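Alginate lyase, family PL7 (Zobellia galactanivorans, PDB 4BE3) is an exolytic alginate lyase of family PL7, which probably cleaves the polysaccharide alginate, including its poly(beta-D-mannuronate) stretches. Local coordinates at residues Glu41-Ser54 / Gln289-Lys301. Sequence-based numbering, arbitrary orientation.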
# COMPACT_ATOMS: atom_id res chain seq x y z
N GLU A 41 -19.79 16.69 22.65
CA GLU A 41 -20.39 16.20 23.89
C GLU A 41 -19.46 16.26 25.09
O GLU A 41 -18.39 15.61 25.07
CB GLU A 41 -20.74 14.76 23.71
CG GLU A 41 -21.66 14.23 24.78
CD GLU A 41 -21.70 12.71 24.68
OE1 GLU A 41 -20.59 12.12 24.57
OE2 GLU A 41 -22.81 12.18 24.64
N ASN A 42 -19.85 17.03 26.15
CA ASN A 42 -18.87 17.48 27.24
C ASN A 42 -17.54 17.92 26.63
O ASN A 42 -17.52 18.90 25.94
CB ASN A 42 -18.66 16.42 28.34
CG ASN A 42 -19.94 15.62 28.61
OD1 ASN A 42 -20.98 16.21 28.90
ND2 ASN A 42 -19.88 14.28 28.48
N GLU A 43 -16.44 17.20 26.83
CA GLU A 43 -15.19 17.73 26.32
C GLU A 43 -14.64 17.05 25.08
O GLU A 43 -13.51 17.31 24.78
CB GLU A 43 -14.12 17.70 27.40
CG GLU A 43 -14.40 18.63 28.59
CD GLU A 43 -15.37 18.00 29.60
OE1 GLU A 43 -15.19 16.82 29.97
OE2 GLU A 43 -16.33 18.70 30.00
N THR A 44 -15.43 16.22 24.37
CA THR A 44 -14.96 15.51 23.15
C THR A 44 -15.85 15.80 21.92
O THR A 44 -17.05 15.88 22.01
CB THR A 44 -15.02 13.98 23.40
OG1 THR A 44 -14.37 13.73 24.63
CG2 THR A 44 -14.33 13.09 22.28
N ASP A 45 -15.20 15.92 20.76
CA ASP A 45 -15.93 16.01 19.50
C ASP A 45 -15.94 14.58 18.85
O ASP A 45 -14.92 13.87 18.96
CB ASP A 45 -15.18 16.95 18.61
CG ASP A 45 -15.29 18.43 19.14
OD1 ASP A 45 -16.42 18.83 19.47
OD2 ASP A 45 -14.27 19.10 19.19
N TRP A 46 -17.01 14.24 18.13
CA TRP A 46 -17.12 12.88 17.56
C TRP A 46 -17.57 13.03 16.13
O TRP A 46 -18.34 13.93 15.82
CB TRP A 46 -18.29 12.08 18.35
CG TRP A 46 -17.99 11.86 19.78
CD1 TRP A 46 -18.23 12.72 20.87
CD2 TRP A 46 -17.41 10.64 20.38
NE1 TRP A 46 -17.73 12.16 22.05
CE2 TRP A 46 -17.26 10.91 21.83
CE3 TRP A 46 -17.03 9.40 19.87
CZ2 TRP A 46 -16.71 9.97 22.71
CZ3 TRP A 46 -16.49 8.44 20.76
CH2 TRP A 46 -16.36 8.72 22.15
N VAL A 47 -17.12 12.13 15.26
CA VAL A 47 -17.58 12.09 13.95
C VAL A 47 -18.78 11.11 13.96
O VAL A 47 -18.57 9.94 14.42
CB VAL A 47 -16.50 11.49 13.05
CG1 VAL A 47 -17.05 11.36 11.66
CG2 VAL A 47 -15.20 12.39 13.11
N VAL A 48 -19.93 11.59 13.49
CA VAL A 48 -21.13 10.77 13.56
C VAL A 48 -21.33 10.18 12.22
O VAL A 48 -21.33 10.91 11.23
CB VAL A 48 -22.35 11.63 13.93
CG1 VAL A 48 -23.69 10.83 13.91
CG2 VAL A 48 -22.22 12.25 15.32
N PHE A 49 -21.69 8.86 12.14
CA PHE A 49 -22.14 8.32 10.94
C PHE A 49 -23.58 7.81 11.25
O PHE A 49 -23.75 7.00 12.25
CB PHE A 49 -21.33 7.04 10.60
CG PHE A 49 -19.86 7.38 10.29
CD1 PHE A 49 -18.95 7.56 11.32
CD2 PHE A 49 -19.45 7.50 8.94
CE1 PHE A 49 -17.58 7.96 11.05
CE2 PHE A 49 -18.11 7.82 8.64
CZ PHE A 49 -17.19 8.01 9.70
N LYS A 50 -24.55 8.27 10.47
CA LYS A 50 -25.93 7.92 10.80
C LYS A 50 -26.53 7.45 9.49
O LYS A 50 -26.23 8.01 8.39
CB LYS A 50 -26.59 9.13 11.35
CG LYS A 50 -28.08 8.83 11.81
CD LYS A 50 -28.74 10.16 12.26
CE LYS A 50 -30.11 9.77 12.86
NZ LYS A 50 -30.73 10.96 13.52
N THR A 51 -27.31 6.37 9.54
CA THR A 51 -27.90 5.88 8.30
C THR A 51 -29.24 5.17 8.60
O THR A 51 -29.35 4.45 9.59
CB THR A 51 -26.92 4.89 7.61
OG1 THR A 51 -27.47 4.36 6.41
CG2 THR A 51 -26.60 3.62 8.53
N PRO A 52 -30.18 5.27 7.69
CA PRO A 52 -31.48 4.59 8.01
C PRO A 52 -31.38 3.12 7.64
O PRO A 52 -30.37 2.66 7.04
CB PRO A 52 -32.46 5.34 7.00
CG PRO A 52 -31.54 5.55 5.77
CD PRO A 52 -30.26 6.00 6.41
N ASN A 53 -32.45 2.36 7.97
CA ASN A 53 -32.48 0.99 7.58
C ASN A 53 -32.66 0.79 6.05
O ASN A 53 -32.16 -0.16 5.47
CB ASN A 53 -33.78 0.38 8.28
CG ASN A 53 -33.59 0.10 9.79
OD1 ASN A 53 -32.50 0.30 10.38
ND2 ASN A 53 -34.74 -0.37 10.44
N SER A 54 -33.36 1.76 5.40
CA SER A 54 -33.54 1.64 4.00
C SER A 54 -33.33 3.04 3.35
O SER A 54 -34.14 3.94 3.55
CB SER A 54 -34.97 1.04 3.74
OG SER A 54 -35.23 1.14 2.36
N GLN A 289 -38.04 7.07 9.11
CA GLN A 289 -37.20 6.05 9.77
C GLN A 289 -36.42 6.72 10.93
O GLN A 289 -36.33 6.21 12.03
CB GLN A 289 -36.20 5.49 8.71
CG GLN A 289 -36.98 4.55 7.75
CD GLN A 289 -36.00 4.09 6.70
OE1 GLN A 289 -35.30 3.13 6.96
NE2 GLN A 289 -35.92 4.75 5.54
N TYR A 290 -35.92 7.91 10.70
CA TYR A 290 -35.20 8.58 11.76
C TYR A 290 -36.04 8.94 12.96
O TYR A 290 -35.53 9.07 14.07
CB TYR A 290 -34.45 9.86 11.27
CG TYR A 290 -33.13 9.56 10.56
CD1 TYR A 290 -32.74 8.24 10.34
CD2 TYR A 290 -32.42 10.59 9.92
CE1 TYR A 290 -31.50 7.97 9.60
CE2 TYR A 290 -31.25 10.37 9.21
CZ TYR A 290 -30.73 9.10 9.13
OH TYR A 290 -29.56 8.92 8.41
N ALA A 291 -37.33 9.20 12.72
CA ALA A 291 -38.22 9.57 13.79
C ALA A 291 -38.74 8.37 14.52
O ALA A 291 -39.35 8.49 15.62
CB ALA A 291 -39.43 10.38 13.21
N ASN A 292 -38.51 7.19 13.98
CA ASN A 292 -39.15 5.98 14.65
C ASN A 292 -38.10 4.87 14.93
O ASN A 292 -38.45 3.67 15.00
CB ASN A 292 -40.23 5.40 13.70
CG ASN A 292 -41.47 6.32 13.65
OD1 ASN A 292 -41.60 7.20 12.77
ND2 ASN A 292 -42.28 6.24 14.65
N GLY A 293 -36.83 5.23 15.09
CA GLY A 293 -35.88 4.20 15.53
C GLY A 293 -35.32 3.30 14.44
O GLY A 293 -34.64 2.32 14.78
N SER A 294 -35.64 3.54 13.18
CA SER A 294 -35.28 2.64 12.11
C SER A 294 -33.96 3.16 11.48
O SER A 294 -33.87 3.48 10.26
CB SER A 294 -36.41 2.60 11.10
OG SER A 294 -37.45 1.80 11.57
N TYR A 295 -32.91 3.12 12.31
CA TYR A 295 -31.60 3.57 11.81
C TYR A 295 -30.50 3.14 12.73
O TYR A 295 -30.75 2.61 13.86
CB TYR A 295 -31.58 5.14 11.76
CG TYR A 295 -31.68 5.79 13.11
CD1 TYR A 295 -32.90 6.03 13.71
CD2 TYR A 295 -30.52 6.22 13.79
CE1 TYR A 295 -33.03 6.67 14.94
CE2 TYR A 295 -30.63 6.85 15.07
CZ TYR A 295 -31.88 7.07 15.60
OH TYR A 295 -31.98 7.73 16.83
N ALA A 296 -29.23 3.32 12.24
CA ALA A 296 -28.15 3.03 13.10
C ALA A 296 -27.29 4.30 13.16
O ALA A 296 -27.30 5.09 12.22
CB ALA A 296 -27.29 1.91 12.41
N GLU A 297 -26.56 4.46 14.24
CA GLU A 297 -25.79 5.65 14.39
C GLU A 297 -24.55 5.36 15.24
O GLU A 297 -24.65 4.73 16.32
CB GLU A 297 -26.68 6.68 15.17
CG GLU A 297 -25.85 8.03 15.40
CD GLU A 297 -26.70 9.10 16.05
OE1 GLU A 297 -27.97 9.05 15.86
OE2 GLU A 297 -26.18 10.02 16.77
N VAL A 298 -23.37 5.72 14.76
CA VAL A 298 -22.14 5.23 15.42
C VAL A 298 -21.22 6.52 15.45
O VAL A 298 -21.17 7.23 14.41
CB VAL A 298 -21.43 4.23 14.51
CG1 VAL A 298 -20.14 3.69 15.20
CG2 VAL A 298 -22.37 2.94 14.23
N TRP A 299 -20.57 6.74 16.59
CA TRP A 299 -19.73 7.93 16.74
C TRP A 299 -18.32 7.53 16.89
O TRP A 299 -18.02 6.59 17.62
CB TRP A 299 -20.14 8.64 18.00
CG TRP A 299 -21.46 9.30 17.98
CD1 TRP A 299 -22.58 9.14 17.08
CD2 TRP A 299 -21.89 10.25 18.94
NE1 TRP A 299 -23.61 9.96 17.49
CE2 TRP A 299 -23.26 10.63 18.60
CE3 TRP A 299 -21.27 10.82 20.09
CZ2 TRP A 299 -23.99 11.58 19.37
CZ3 TRP A 299 -22.02 11.78 20.85
CH2 TRP A 299 -23.35 12.10 20.52
N PHE A 300 -17.39 8.18 16.20
CA PHE A 300 -16.02 7.77 16.32
C PHE A 300 -15.24 8.91 16.86
O PHE A 300 -15.45 10.09 16.41
CB PHE A 300 -15.42 7.46 14.93
CG PHE A 300 -15.88 6.13 14.36
CD1 PHE A 300 -17.16 6.04 13.83
CD2 PHE A 300 -14.98 5.05 14.43
CE1 PHE A 300 -17.57 4.83 13.27
CE2 PHE A 300 -15.45 3.79 13.88
CZ PHE A 300 -16.74 3.73 13.40
N LYS A 301 -14.31 8.63 17.74
CA LYS A 301 -13.45 9.80 18.10
C LYS A 301 -12.03 9.60 17.56
O LYS A 301 -11.16 10.48 17.64
CB LYS A 301 -13.43 9.99 19.59
CG LYS A 301 -12.81 8.91 20.34
CD LYS A 301 -12.74 9.57 21.69
CE LYS A 301 -11.67 9.02 22.56
NZ LYS A 301 -12.13 9.26 23.96
O HOH W 1 -12.10 13.43 18.65
O HOH W 2 -29.61 11.13 15.91
O HOH W 3 -33.14 10.49 14.64
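Residues Val47-Thr51 pair antiparallel with Ala296-Phe300, the short strand axes 4.5 Å apart, and three hydrogen-bonded pairs, Val47 with Phe300, Phe49 with Val298 and Thr51 with Ala296, join them through six backbone bonds. On the face carrying Val48 and Lys50, Val48 CG2 sits over a face of the Trp299 indole in a CH-pi contact, 3.6 Å from the centroid of the five-membered ring. In the plane of that indole, NE1 of Trp299 donates to the anti lone pair of Glu297 OE2 at 2.7 Å, which should restrain the ring's rotation. Trp299 CE3 lies over one face of the Trp46 indole, 3.5 Å from Trp46 CG, the two ring systems inclined at 46°, while Lys301 CB and Thr44 CG2 cover the opposite face. An alanine in place of Trp299 would probably uncover that side of Trp46, take away the indole face on which Val48 CG2 rests and leave Glu297 OE2 without its indole donor. Further along, Lys50 runs out fully extended, CG anti to the backbone N (chi1 -177°), bringing CE over the centre of the Tyr290 ring and over a face of Tyr295. Its NZ makes cation-pi contacts with both, 4.3 Å from the Tyr290 centroid, and one water links NZ to Glu297 OE1, another to Tyr290 O. The Tyr290 hydroxyl bonds to Asp34 O. Just beyond Pro52, the Gln289 amide grips the backbone of Ser54: OE1 accepts from Ser54 N in the carbonyl plane, and NE2 donates to Ser54 O at 2.8 Å, almost straight (177°). On the opposite face of the sheet the Phe49 and Phe300 rings meet nearly perpendicular, Phe49 against Ala260 and Phe300 against Leu86. The contact thus joins neighbouring strands of one sheet in the PL7 beta-jelly roll, with tryptophan packing at one end, and at the other a lysine whose charge is probably stabilised by two tyrosine faces and a water-linked carboxylate.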